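Local coordinates for protein PipY (Synechococcus elongatus, PDB 5NLC) that binds pyridoxal 5'-phosphate and is probably involved in keeping the cell's supply of this vitamin B6 cofactor in balance, at residues G40-G45 with L62-W67; Q20-S25 with T66-G71; F85-S90 with S110-L115; R48-I53 with A78-E83. One frame throughout, in Å; residues are numbered along the deposited sequence.

Interaction 1. Residues G40-G45 with L62-W67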
loop_
_atom_site.group_PDB
_atom_site.type_symbol
_atom_site.label_atom_id
_atom_site.label_comp_id
_atom_site.label_asym_id
_atom_site.label_seq_id
_atom_site.Cartn_x
_atom_site.Cartn_y
_atom_site.Cartn_z
ATOM N N GLY A 40 1.462 19.715 -4.458
ATOM C CA GLY A 40 0.222 19.227 -3.859
ATOM C C GLY A 40 0.288 17.738 -3.432
ATOM O O GLY A 40 -0.692 17.214 -2.874
ATOM N N GLN A 41 1.412 17.042 -3.677
ATOM C CA GLN A 41 1.480 15.642 -3.305
ATOM C C GLN A 41 1.700 15.470 -1.814
ATOM O O GLN A 41 2.559 16.176 -1.204
ATOM C CB GLN A 41 2.578 14.955 -4.081
ATOM C CG GLN A 41 2.665 13.445 -3.939
ATOM C CD GLN A 41 1.470 12.705 -4.470
ATOM O OE1 GLN A 41 0.794 13.203 -5.382
ATOM N NE2 GLN A 41 1.165 11.505 -3.892
ATOM N N ARG A 42 0.969 14.490 -1.216
ATOM C CA ARG A 42 1.047 14.175 0.197
ATOM C C ARG A 42 1.386 12.766 0.564
ATOM O O ARG A 42 1.935 12.524 1.660
ATOM C CB ARG A 42 -0.256 14.553 0.904
ATOM C CG ARG A 42 -0.568 16.059 0.792
ATOM C CD ARG A 42 0.340 16.903 1.610
ATOM N NE ARG A 42 0.053 18.350 1.474
ATOM C CZ ARG A 42 0.533 19.166 0.540
ATOM N NH1 ARG A 42 1.321 18.734 -0.425
ATOM N NH2 ARG A 42 0.212 20.449 0.588
ATOM N N HIS A 43 1.079 11.822 -0.320
ATOM C CA HIS A 43 1.354 10.413 -0.066
ATOM C C HIS A 43 2.591 9.945 -0.796
ATOM O O HIS A 43 2.682 10.069 -2.027
ATOM C CB HIS A 43 0.173 9.596 -0.564
ATOM C CG HIS A 43 -1.097 9.879 0.164
ATOM N ND1 HIS A 43 -1.310 9.474 1.467
ATOM C CD2 HIS A 43 -2.214 10.550 -0.217
ATOM C CE1 HIS A 43 -2.498 9.896 1.873
ATOM N NE2 HIS A 43 -3.091 10.498 0.842
ATOM N N PHE A 44 3.549 9.455 -0.040
ATOM C CA PHE A 44 4.820 9.006 -0.541
ATOM C C PHE A 44 5.089 7.622 -0.081
ATOM O O PHE A 44 4.707 7.237 1.030
ATOM C CB PHE A 44 5.937 9.938 -0.081
ATOM C CG PHE A 44 5.831 11.307 -0.665
ATOM C CD1 PHE A 44 5.037 12.254 -0.059
ATOM C CD2 PHE A 44 6.378 11.588 -1.905
ATOM C CE1 PHE A 44 4.878 13.530 -0.591
ATOM C CE2 PHE A 44 6.236 12.869 -2.448
ATOM C CZ PHE A 44 5.491 13.843 -1.814
ATOM N N GLY A 45 5.635 6.821 -0.986
ATOM C CA GLY A 45 5.812 5.418 -0.747
ATOM C C GLY A 45 7.273 4.975 -0.951
ATOM O O GLY A 45 7.971 5.445 -1.897
ATOM N N LEU A 62 7.177 18.831 7.535
ATOM C CA LEU A 62 5.952 18.767 6.701
ATOM C C LEU A 62 4.862 18.073 7.510
ATOM O O LEU A 62 5.026 16.915 7.876
ATOM C CB LEU A 62 6.215 18.026 5.366
ATOM C CG LEU A 62 7.340 18.665 4.491
ATOM C CD1 LEU A 62 7.682 17.765 3.303
ATOM C CD2 LEU A 62 7.006 20.026 3.939
ATOM N N PRO A 63 3.763 18.777 7.798
ATOM C CA PRO A 63 2.842 18.263 8.845
ATOM C C PRO A 63 1.924 17.051 8.406
ATOM O O PRO A 63 1.546 16.222 9.248
ATOM C CB PRO A 63 1.998 19.512 9.158
ATOM C CG PRO A 63 1.841 20.126 7.788
ATOM C CD PRO A 63 3.174 19.923 7.082
ATOM N N ASP A 64 1.623 16.953 7.120
ATOM C CA ASP A 64 0.593 16.061 6.567
ATOM C C ASP A 64 1.130 15.192 5.417
ATOM O O ASP A 64 0.467 14.915 4.452
ATOM C CB ASP A 64 -0.477 16.943 6.077
ATOM C CG ASP A 64 0.052 18.023 5.211
ATOM O OD1 ASP A 64 1.344 18.189 5.129
ATOM O OD2 ASP A 64 -0.815 18.688 4.607
ATOM N N LEU A 65 2.397 14.844 5.515
ATOM C CA LEU A 65 3.025 13.923 4.631
ATOM C C LEU A 65 2.648 12.539 5.185
ATOM O O LEU A 65 2.869 12.274 6.353
ATOM C CB LEU A 65 4.550 14.201 4.642
ATOM C CG LEU A 65 5.331 13.734 3.415
ATOM C CD1 LEU A 65 6.780 14.120 3.632
ATOM C CD2 LEU A 65 5.258 12.213 3.306
ATOM N N THR A 66 2.046 11.688 4.367
ATOM C CA THR A 66 1.721 10.354 4.733
ATOM C C THR A 66 2.689 9.347 4.057
ATOM O O THR A 66 2.824 9.370 2.822
ATOM C CB THR A 66 0.284 10.066 4.326
ATOM O OG1 THR A 66 -0.574 10.953 5.004
ATOM C CG2 THR A 66 -0.143 8.686 4.651
ATOM N N TRP A 67 3.403 8.533 4.883
ATOM C CA TRP A 67 4.352 7.559 4.393
ATOM C C TRP A 67 3.732 6.147 4.325
ATOM O O TRP A 67 3.139 5.661 5.325
ATOM C CB TRP A 67 5.544 7.470 5.326
ATOM C CG TRP A 67 6.466 8.691 5.224
ATOM C CD1 TRP A 67 6.517 9.774 6.065
ATOM C CD2 TRP A 67 7.383 8.941 4.203
ATOM N NE1 TRP A 67 7.449 10.678 5.615
ATOM C CE2 TRP A 67 8.016 10.175 4.481
ATOM C CE3 TRP A 67 7.767 8.232 3.056
ATOM C CZ2 TRP A 67 9.040 10.716 3.641
ATOM C CZ3 TRP A 67 8.825 8.783 2.251
ATOM C CH2 TRP A 67 9.385 10.013 2.522
#
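Strands 43-46 and 66-69 begin side by side and parallel, with Thr66 N donating to Arg42 O at 2.8 Å and Phe44 N to Thr66 O at 3.0 Å. They are the two strands of a beta-alpha-beta unit, joined through helix 49-56, in the modified TIM barrel of a fold type III protein. His43 and Thr66 share one face of the sheet and point the same way, ND1 of His43 lying 3.3 Å from Thr66 CB; that nitrogen is hydrogen-bonded to His68, so an imidazole suits the place. The face carrying Phe44 and Trp67 is apolar, as befits a surface packed against Ile33 of helix 30-38. Here Phe44 CB sits over the six-membered ring of Trp67, 4.3 Å from its centroid, a CH-pi contact. Leu65 reaches across from the side: its CD2 lies 3.4 Å from Phe44 CD1, the two side chains at about a right angle, and also rests over a Trp67 face. Just ahead of both strands, charge takes over. Arg42 bends at chi2 (-71°) toward Asp64, whose OD1 is held by Tyr37 OH. The salt bridge is long and bent: Arg42 NE meets Asp64 OD2 at 3.3 Å from above the carboxylate plane.

Interaction 2. Residues Q20-S25 with T66-G71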
loop_
_atom_site.group_PDB
_atom_site.type_symbol
_atom_site.label_atom_id
_atom_site.label_comp_id
_atom_site.label_asym_id
_atom_site.label_seq_id
_atom_site.Cartn_x
_atom_site.Cartn_y
_atom_site.Cartn_z
ATOM N N GLN A 20 -6.372 7.564 -4.917
ATOM C CA GLN A 20 -5.222 8.324 -4.446
ATOM C C GLN A 20 -3.946 7.728 -4.986
ATOM O O GLN A 20 -3.718 6.526 -5.012
ATOM C CB GLN A 20 -5.247 8.398 -2.914
ATOM C CG GLN A 20 -6.310 9.356 -2.404
ATOM C CD GLN A 20 -6.018 10.851 -2.794
ATOM O OE1 GLN A 20 -4.884 11.345 -2.704
ATOM N NE2 GLN A 20 -7.047 11.545 -3.268
ATOM N N LEU A 21 -3.127 8.616 -5.465
ATOM C CA LEU A 21 -1.848 8.265 -5.973
ATOM C C LEU A 21 -0.793 8.306 -4.874
ATOM O O LEU A 21 -0.693 9.312 -4.143
ATOM C CB LEU A 21 -1.564 9.365 -7.002
ATOM C CG LEU A 21 -0.358 9.267 -7.806
ATOM C CD1 LEU A 21 -0.718 9.979 -9.108
ATOM C CD2 LEU A 21 0.835 9.911 -7.100
ATOM N N ILE A 22 0.001 7.254 -4.766
ATOM C CA ILE A 22 1.147 7.208 -3.864
ATOM C C ILE A 22 2.390 7.443 -4.733
ATOM O O ILE A 22 2.642 6.687 -5.687
ATOM C CB ILE A 22 1.276 5.863 -3.135
ATOM C CG1 ILE A 22 0.070 5.635 -2.255
ATOM C CG2 ILE A 22 2.561 5.834 -2.269
ATOM C CD1 ILE A 22 -0.064 4.194 -1.782
ATOM N N ALA A 23 3.105 8.540 -4.464
ATOM C CA ALA A 23 4.319 8.826 -5.174
ATOM C C ALA A 23 5.461 7.954 -4.636
ATOM O O ALA A 23 5.863 8.068 -3.481
ATOM C CB ALA A 23 4.688 10.286 -5.097
ATOM N N VAL A 24 5.926 7.045 -5.457
ATOM C CA VAL A 24 6.982 6.103 -5.092
ATOM C C VAL A 24 8.326 6.831 -5.207
ATOM O O VAL A 24 8.777 7.117 -6.313
ATOM C CB VAL A 24 6.967 4.815 -5.918
ATOM C CG1 VAL A 24 8.127 3.922 -5.480
ATOM C CG2 VAL A 24 5.630 4.109 -5.795
ATOM N N SER A 25 8.897 7.167 -4.055
ATOM C CA SER A 25 10.060 8.068 -3.971
ATOM C C SER A 25 11.365 7.261 -3.901
ATOM O O SER A 25 12.406 7.816 -3.704
ATOM C CB SER A 25 9.945 8.985 -2.731
ATOM O OG SER A 25 9.704 8.241 -1.525
ATOM N N THR A 66 2.046 11.688 4.367
ATOM C CA THR A 66 1.721 10.354 4.733
ATOM C C THR A 66 2.689 9.347 4.057
ATOM O O THR A 66 2.824 9.370 2.822
ATOM C CB THR A 66 0.284 10.066 4.326
ATOM O OG1 THR A 66 -0.574 10.953 5.004
ATOM C CG2 THR A 66 -0.143 8.686 4.651
ATOM N N TRP A 67 3.403 8.533 4.883
ATOM C CA TRP A 67 4.352 7.559 4.393
ATOM C C TRP A 67 3.732 6.147 4.325
ATOM O O TRP A 67 3.139 5.661 5.325
ATOM C CB TRP A 67 5.544 7.470 5.326
ATOM C CG TRP A 67 6.466 8.691 5.224
ATOM C CD1 TRP A 67 6.517 9.774 6.065
ATOM C CD2 TRP A 67 7.383 8.941 4.203
ATOM N NE1 TRP A 67 7.449 10.678 5.615
ATOM C CE2 TRP A 67 8.016 10.175 4.481
ATOM C CE3 TRP A 67 7.767 8.232 3.056
ATOM C CZ2 TRP A 67 9.040 10.716 3.641
ATOM C CZ3 TRP A 67 8.825 8.783 2.251
ATOM C CH2 TRP A 67 9.385 10.013 2.522
ATOM N N HIS A 68 3.978 5.503 3.207
ATOM C CA HIS A 68 3.422 4.189 2.863
ATOM C C HIS A 68 4.580 3.231 2.643
ATOM O O HIS A 68 5.495 3.550 1.833
ATOM C CB HIS A 68 2.644 4.299 1.553
ATOM C CG HIS A 68 1.407 5.143 1.635
ATOM N ND1 HIS A 68 0.152 4.597 1.702
ATOM C CD2 HIS A 68 1.228 6.476 1.678
ATOM C CE1 HIS A 68 -0.747 5.560 1.811
ATOM N NE2 HIS A 68 -0.126 6.716 1.733
ATOM N N LEU A 69 4.568 2.064 3.293
ATOM C CA LEU A 69 5.515 1.035 3.010
ATOM C C LEU A 69 4.879 0.074 2.026
ATOM O O LEU A 69 3.821 -0.494 2.265
ATOM C CB LEU A 69 5.946 0.312 4.321
ATOM C CG LEU A 69 6.834 -0.900 4.118
ATOM C CD1 LEU A 69 8.142 -0.472 3.474
ATOM C CD2 LEU A 69 7.140 -1.568 5.435
ATOM N N LEU A 70 5.563 -0.126 0.895
ATOM C CA LEU A 70 5.010 -0.832 -0.197
ATOM C C LEU A 70 5.629 -2.201 -0.459
ATOM O O LEU A 70 5.076 -2.953 -1.250
ATOM C CB LEU A 70 5.156 0.029 -1.448
ATOM C CG LEU A 70 4.469 1.396 -1.410
ATOM C CD1 LEU A 70 4.832 2.146 -2.696
ATOM C CD2 LEU A 70 3.003 1.262 -1.171
ATOM N N GLY A 71 6.808 -2.488 0.055
ATOM C CA GLY A 71 7.468 -3.720 -0.262
ATOM C C GLY A 71 7.479 -4.656 0.928
ATOM O O GLY A 71 6.920 -4.358 1.986
#
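Ser25 OG is gripped by Glu46 OE2 through a hydrogen bond and more weakly by Gly45 O, and from this anchored position it approaches the edge of the Trp67 ring, 3.9 Å from CZ3. The small hydroxyl suits a spot where strand 20-24 of the TIM-type barrel ends beside a bulky indole. Strands 20-24 and 66-69 are not neighbours in the sheet, since 43-46 runs between them; the touching parts run at 91° to each other and meet through side chains. Ile22 and His68 form the centre of the contact. With CG1 anti to the carbonyl carbon (chi1 -63°) and the chain then extended, Ile22 lays CD1 over one face of the His68 imidazole, 3.8 Å from the ring centroid and nearest to ND1 at 3.5 Å, a CH-pi contact. Trp87 stacks on the opposite face, so the ring is clamped flat, while its two nitrogens are both engaged: ND1 with His89 and NE2 with His43. Histidine fits because it offers an apolar face to the isoleucine and a polar atom at each side of its rim. With an alanine in place of His68, the nitrogens of His43 and His89 would probably lose their shared partner and a gap would open between Ile22 and Trp87. Further along, Leu70 borders Asn47 and Val24 borders Arg210, both of which bind pyridoxal 5'-phosphate in the holo protein; the cofactor is absent here. These two branched aliphatic chains close the contact, Val24 CG2 lying 3.8 Å from Leu70 CD1.

Interaction 3. Residues F85-S90 with S110-L115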
loop_
_atom_site.group_PDB
_atom_site.type_symbol
_atom_site.label_atom_id
_atom_site.label_comp_id
_atom_site.label_asym_id
_atom_site.label_seq_id
_atom_site.Cartn_x
_atom_site.Cartn_y
_atom_site.Cartn_z
ATOM N N PHE A 85 6.080 4.416 9.509
ATOM C CA PHE A 85 5.115 4.449 8.426
ATOM C C PHE A 85 3.717 4.668 8.974
ATOM O O PHE A 85 3.324 4.118 9.996
ATOM C CB PHE A 85 5.227 3.167 7.614
ATOM C CG PHE A 85 6.487 3.125 6.743
ATOM C CD1 PHE A 85 6.483 3.692 5.486
ATOM C CD2 PHE A 85 7.622 2.533 7.191
ATOM C CE1 PHE A 85 7.621 3.699 4.695
ATOM C CE2 PHE A 85 8.778 2.510 6.436
ATOM C CZ PHE A 85 8.786 3.087 5.176
ATOM N N ASP A 86 2.917 5.385 8.242
ATOM C CA ASP A 86 1.495 5.573 8.517
ATOM C C ASP A 86 0.645 4.387 7.974
ATOM O O ASP A 86 -0.308 3.974 8.610
ATOM C CB ASP A 86 1.076 6.901 7.847
ATOM C CG ASP A 86 1.879 8.074 8.391
ATOM O OD1 ASP A 86 1.755 8.242 9.632
ATOM O OD2 ASP A 86 2.696 8.686 7.652
ATOM N N TRP A 87 1.018 3.897 6.804
ATOM C CA TRP A 87 0.407 2.795 6.088
ATOM C C TRP A 87 1.443 1.739 5.789
ATOM O O TRP A 87 2.589 2.064 5.321
ATOM C CB TRP A 87 -0.162 3.220 4.712
ATOM C CG TRP A 87 -1.457 3.951 4.778
ATOM C CD1 TRP A 87 -1.605 5.241 5.073
ATOM C CD2 TRP A 87 -2.775 3.438 4.531
ATOM N NE1 TRP A 87 -2.928 5.594 5.073
ATOM C CE2 TRP A 87 -3.666 4.504 4.717
ATOM C CE3 TRP A 87 -3.286 2.184 4.194
ATOM C CZ2 TRP A 87 -5.058 4.354 4.626
ATOM C CZ3 TRP A 87 -4.676 2.057 4.020
ATOM C CH2 TRP A 87 -5.529 3.103 4.299
ATOM N N ILE A 88 1.050 0.483 6.001
ATOM C CA ILE A 88 1.874 -0.649 5.602
ATOM C C ILE A 88 1.021 -1.510 4.698
ATOM O O ILE A 88 0.026 -2.073 5.161
ATOM C CB ILE A 88 2.381 -1.442 6.836
ATOM C CG1 ILE A 88 3.163 -0.539 7.755
ATOM C CG2 ILE A 88 3.135 -2.682 6.352
ATOM C CD1 ILE A 88 3.504 -1.160 9.088
ATOM N N HIS A 89 1.377 -1.584 3.399
ATOM C CA HIS A 89 0.530 -2.279 2.396
ATOM C C HIS A 89 0.811 -3.753 2.256
ATOM O O HIS A 89 0.005 -4.473 1.697
ATOM C CB HIS A 89 0.661 -1.609 1.025
ATOM C CG HIS A 89 0.137 -0.211 0.996
ATOM N ND1 HIS A 89 -0.930 0.147 0.204
ATOM C CD2 HIS A 89 0.527 0.925 1.646
ATOM C CE1 HIS A 89 -1.168 1.444 0.360
ATOM N NE2 HIS A 89 -0.296 1.946 1.217
ATOM N N SER A 90 1.909 -4.258 2.793
ATOM C CA SER A 90 2.407 -5.541 2.423
ATOM C C SER A 90 2.242 -6.507 3.555
ATOM O O SER A 90 3.147 -7.293 3.858
ATOM C CB SER A 90 3.880 -5.398 2.080
ATOM O OG SER A 90 4.590 -4.674 3.107
ATOM N N SER A 110 -0.896 3.190 15.725
ATOM C CA SER A 110 -1.881 2.388 15.033
ATOM C C SER A 110 -1.637 2.487 13.540
ATOM O O SER A 110 -2.247 3.349 12.878
ATOM C CB SER A 110 -3.245 2.948 15.340
ATOM O OG SER A 110 -4.228 2.054 14.876
ATOM N N PRO A 111 -0.774 1.609 12.992
ATOM C CA PRO A 111 -0.627 1.680 11.497
ATOM C C PRO A 111 -1.892 1.278 10.758
ATOM O O PRO A 111 -2.604 0.369 11.226
ATOM C CB PRO A 111 0.477 0.680 11.210
ATOM C CG PRO A 111 0.457 -0.239 12.372
ATOM C CD PRO A 111 0.097 0.583 13.568
ATOM N N LYS A 112 -2.137 1.912 9.601
ATOM C CA LYS A 112 -3.123 1.458 8.681
ATOM C C LYS A 112 -2.513 0.373 7.758
ATOM O O LYS A 112 -1.387 0.534 7.235
ATOM C CB LYS A 112 -3.723 2.636 7.913
ATOM C CG LYS A 112 -4.623 3.470 8.789
ATOM C CD LYS A 112 -5.013 4.755 8.135
ATOM C CE LYS A 112 -4.990 5.920 9.109
ATOM N NZ LYS A 112 -5.988 6.931 8.620
ATOM N N LEU A 113 -3.233 -0.755 7.594
ATOM C CA LEU A 113 -2.709 -1.965 6.966
ATOM C C LEU A 113 -3.562 -2.336 5.795
ATOM O O LEU A 113 -4.798 -2.202 5.849
ATOM C CB LEU A 113 -2.678 -3.122 7.931
ATOM C CG LEU A 113 -1.991 -2.901 9.281
ATOM C CD1 LEU A 113 -2.009 -4.208 10.025
ATOM C CD2 LEU A 113 -0.574 -2.464 9.180
ATOM N N CYS A 114 -2.892 -2.722 4.717
ATOM C CA CYS A 114 -3.497 -3.572 3.725
ATOM C C CYS A 114 -2.923 -4.980 3.877
ATOM O O CYS A 114 -1.741 -5.211 4.243
ATOM C CB CYS A 114 -3.332 -3.033 2.290
ATOM S SG CYS A 114 -4.183 -1.443 2.026
ATOM N N LEU A 115 -3.788 -5.936 3.613
ATOM C CA LEU A 115 -3.390 -7.325 3.598
ATOM C C LEU A 115 -3.067 -7.707 2.146
ATOM O O LEU A 115 -3.936 -7.622 1.258
ATOM C CB LEU A 115 -4.537 -8.164 4.113
ATOM C CG LEU A 115 -5.043 -7.754 5.495
ATOM C CD1 LEU A 115 -6.222 -8.654 5.872
ATOM C CD2 LEU A 115 -3.952 -7.920 6.510
HETATM O O HOH W 1 -1.510 5.307 10.798
#
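The methylene bump of Lys112 lies over one face of the Trp87 ring: CB sits above the centre of the six-membered ring, 3.6 Å from its centroid, and Lys112 CD continues outward to 3.5 Å from Trp87 CZ2. A lysine suits this position because its aliphatic stem can cover the indole while the chain, turned at chi3 (-139°), carries the amine away. Cys114, small and polarisable, fills the notch between two rings: SG is 4.1 Å from Trp87 CZ3 at the indole edge and equally far from His89 ND1, a nitrogen hydrogen-bonded to Ser191 OG; the sulfur meets that second ring obliquely. Ile88 and its neighbours interlock on the other face of the sheet. Leu113 CD2 nestles against Ile88 CB at 3.9 Å, and Ile88 CD1 lies alongside the Pro111 ring, 4.1 Å from its CB; Leu100 of helix 94-107 packs onto both Ile88 and Leu113. Three backbone bonds fix this register, among them Ile88 N to Lys112 O at 2.7 Å. Asp86 O accepts both Lys112 N and a water, which also donates to Ser110 O. Strands only 9° from parallel, with helix 94-107 as the crossover, make this a beta-alpha-beta unit of the TIM-type barrel.

Interaction 4. Residues R48-I53 with A78-E83. With PO4 (phosphate ion), chain C.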
loop_
_atom_site.group_PDB
_atom_site.type_symbol
_atom_site.label_atom_id
_atom_site.label_comp_id
_atom_site.label_asym_id
_atom_site.label_seq_id
_atom_site.Cartn_x
_atom_site.Cartn_y
_atom_site.Cartn_z
ATOM N N ARG A 48 11.452 -0.172 0.887
ATOM C CA ARG A 48 12.339 -0.705 1.932
ATOM C C ARG A 48 12.360 0.196 3.133
ATOM O O ARG A 48 12.582 1.387 3.004
ATOM C CB ARG A 48 13.777 -0.847 1.392
ATOM C CG ARG A 48 13.921 -2.063 0.496
ATOM C CD ARG A 48 15.218 -2.117 -0.305
ATOM N NE ARG A 48 15.041 -3.011 -1.458
ATOM C CZ ARG A 48 15.878 -3.134 -2.493
ATOM N NH1 ARG A 48 17.026 -2.448 -2.549
ATOM N NH2 ARG A 48 15.564 -3.968 -3.488
ATOM N N VAL A 49 12.247 -0.392 4.320
ATOM C CA VAL A 49 12.162 0.375 5.565
ATOM C C VAL A 49 13.383 1.309 5.774
ATOM O O VAL A 49 13.207 2.508 6.025
ATOM C CB VAL A 49 11.975 -0.580 6.796
ATOM C CG1 VAL A 49 12.121 0.152 8.107
ATOM C CG2 VAL A 49 10.622 -1.260 6.773
ATOM N N GLN A 50 14.602 0.759 5.653
ATOM C CA GLN A 50 15.835 1.535 5.935
ATOM C C GLN A 50 16.060 2.710 4.999
ATOM O O GLN A 50 16.409 3.785 5.453
ATOM C CB GLN A 50 17.073 0.635 5.961
ATOM C CG GLN A 50 17.070 -0.365 7.112
ATOM C CD GLN A 50 17.177 0.262 8.526
ATOM O OE1 GLN A 50 16.728 -0.367 9.506
ATOM N NE2 GLN A 50 17.788 1.481 8.645
ATOM N N GLU A 51 15.798 2.527 3.723
ATOM C CA GLU A 51 15.884 3.621 2.762
ATOM C C GLU A 51 14.902 4.737 3.094
ATOM O O GLU A 51 15.266 5.919 3.003
ATOM C CB GLU A 51 15.667 3.104 1.336
ATOM C CG GLU A 51 16.794 2.190 0.873
ATOM C CD GLU A 51 16.434 1.349 -0.357
ATOM O OE1 GLU A 51 15.380 1.584 -1.032
ATOM O OE2 GLU A 51 17.244 0.426 -0.644
ATOM N N ALA A 52 13.696 4.390 3.552
ATOM C CA ALA A 52 12.753 5.400 4.002
ATOM C C ALA A 52 13.197 6.176 5.235
ATOM O O ALA A 52 13.164 7.392 5.217
ATOM C CB ALA A 52 11.387 4.814 4.265
ATOM N N ILE A 53 13.595 5.487 6.307
ATOM C CA ILE A 53 14.078 6.140 7.537
ATOM C C ILE A 53 15.137 7.168 7.214
ATOM O O ILE A 53 15.069 8.322 7.678
ATOM C CB ILE A 53 14.700 5.120 8.522
ATOM C CG1 ILE A 53 13.618 4.238 9.118
ATOM C CG2 ILE A 53 15.471 5.782 9.674
ATOM C CD1 ILE A 53 14.181 3.023 9.825
ATOM N N ALA A 78 9.593 -5.088 11.759
ATOM C CA ALA A 78 8.235 -4.632 12.013
ATOM C C ALA A 78 8.270 -3.430 12.978
ATOM O O ALA A 78 7.500 -2.533 12.826
ATOM C CB ALA A 78 7.370 -5.758 12.532
ATOM N N ARG A 79 9.189 -3.421 13.956
ATOM C CA ARG A 79 9.230 -2.333 14.908
ATOM C C ARG A 79 9.537 -1.001 14.234
ATOM O O ARG A 79 8.859 -0.008 14.466
ATOM C CB ARG A 79 10.240 -2.649 16.001
ATOM C CG ARG A 79 10.290 -1.638 17.128
ATOM C CD ARG A 79 11.283 -2.110 18.222
ATOM N NE ARG A 79 10.601 -3.120 18.992
ATOM C CZ ARG A 79 9.699 -2.877 19.952
ATOM N NH1 ARG A 79 9.418 -1.647 20.376
ATOM N NH2 ARG A 79 9.096 -3.894 20.521
ATOM N N LYS A 80 10.592 -0.968 13.413
ATOM C CA LYS A 80 10.891 0.236 12.656
ATOM C C LYS A 80 9.762 0.636 11.709
ATOM O O LYS A 80 9.545 1.801 11.500
ATOM C CB LYS A 80 12.212 0.113 11.900
ATOM C CG LYS A 80 13.429 0.146 12.838
ATOM C CD LYS A 80 14.673 -0.141 12.015
ATOM C CE LYS A 80 15.965 0.179 12.783
ATOM N NZ LYS A 80 17.038 -0.744 12.318
ATOM N N ALA A 81 9.081 -0.317 11.096
ATOM C CA ALA A 81 7.944 0.015 10.223
ATOM C C ALA A 81 6.798 0.685 10.985
ATOM O O ALA A 81 6.242 1.667 10.533
ATOM C CB ALA A 81 7.442 -1.249 9.548
ATOM N N VAL A 82 6.481 0.180 12.195
ATOM C CA VAL A 82 5.454 0.810 13.003
ATOM C C VAL A 82 5.858 2.243 13.380
ATOM O O VAL A 82 5.039 3.149 13.395
ATOM C CB VAL A 82 5.100 -0.038 14.219
ATOM C CG1 VAL A 82 4.106 0.688 15.125
ATOM C CG2 VAL A 82 4.509 -1.368 13.786
ATOM N N GLU A 83 7.136 2.434 13.651
ATOM C CA GLU A 83 7.606 3.714 14.151
ATOM C C GLU A 83 7.585 4.764 13.041
ATOM O O GLU A 83 7.317 5.909 13.351
ATOM C CB GLU A 83 9.026 3.597 14.746
ATOM C CG GLU A 83 9.107 2.905 16.131
ATOM C CD GLU A 83 10.562 2.651 16.618
ATOM O OE1 GLU A 83 11.488 2.536 15.784
ATOM O OE2 GLU A 83 10.775 2.547 17.849
HETATM P P PO4 C . 10.078 -6.925 18.621
HETATM O O1 PO4 C . 8.913 -7.325 17.757
HETATM O O2 PO4 C . 10.876 -5.840 17.933
HETATM O O3 PO4 C . 9.537 -6.415 19.941
HETATM O O4 PO4 C . 10.937 -8.147 18.883
#
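Val49, in the first turn of helix 49-56, presses both methyls toward helix 78-84: CG1 lies 3.8 Å from Lys80 CB, and CG2 is 4.2 Å from Ala81 CB. A beta-branched residue facing an alanine suits this inner side, where both also touch Leu69 of the barrel strand beneath. Gln50 comes next, on the exposed side. Its chain bends at chi2 (-66°), swinging the amide across so that Gln50 OE1 accepts a hydrogen bond from Lys80 NZ at 2.9 Å, the donor tilted from the carbonyl plane. One turn after Val49, Ile53 sets CD1 against the stem of the same lysine, 3.9 Å from Lys80 CD, the two side chains at about a right angle. A serine in place of Lys80 would probably leave Gln50 OE1 without this donor and Ile53 CD1 facing a gap. The helix segments cross at 38°, their axes 10.3 Å apart. On helix 78-84, Arg79 binds a phosphate ion, probably from the crystallisation liquor, with NE to O2 at 2.9 Å and NH2 to O3 at 2.6 Å; Arg99 and Arg102 share the anion. Lys80 instead packs its carbons on Val49 and Ile53 and spends its ammonium on a neutral amide, a hydrogen bond and not a salt bridge.

The contacts follow one side of a single barrel, five of whose parallel strands lie in the order 20-24, 43-46, 66-69, 87-91, 112-116. Interactions 1 and 2 share strand 66-69 and have centres about 9 Å apart; interaction 3 joins the next two strands, its centre about 11 Å from that of interaction 2. Interaction 4 lies outside the sheet, its centre about 12 Å from that of interaction 3, where Leu69 and Phe85 pack against its helices. Along the chain, interactions 1 and 4 alternate their segments, whereas interaction 3 follows all the others. A chain of histidines, His43, His68 and His89, links interactions 1, 2 and 3 through the barrel interior, close to the region bordering the cofactor site.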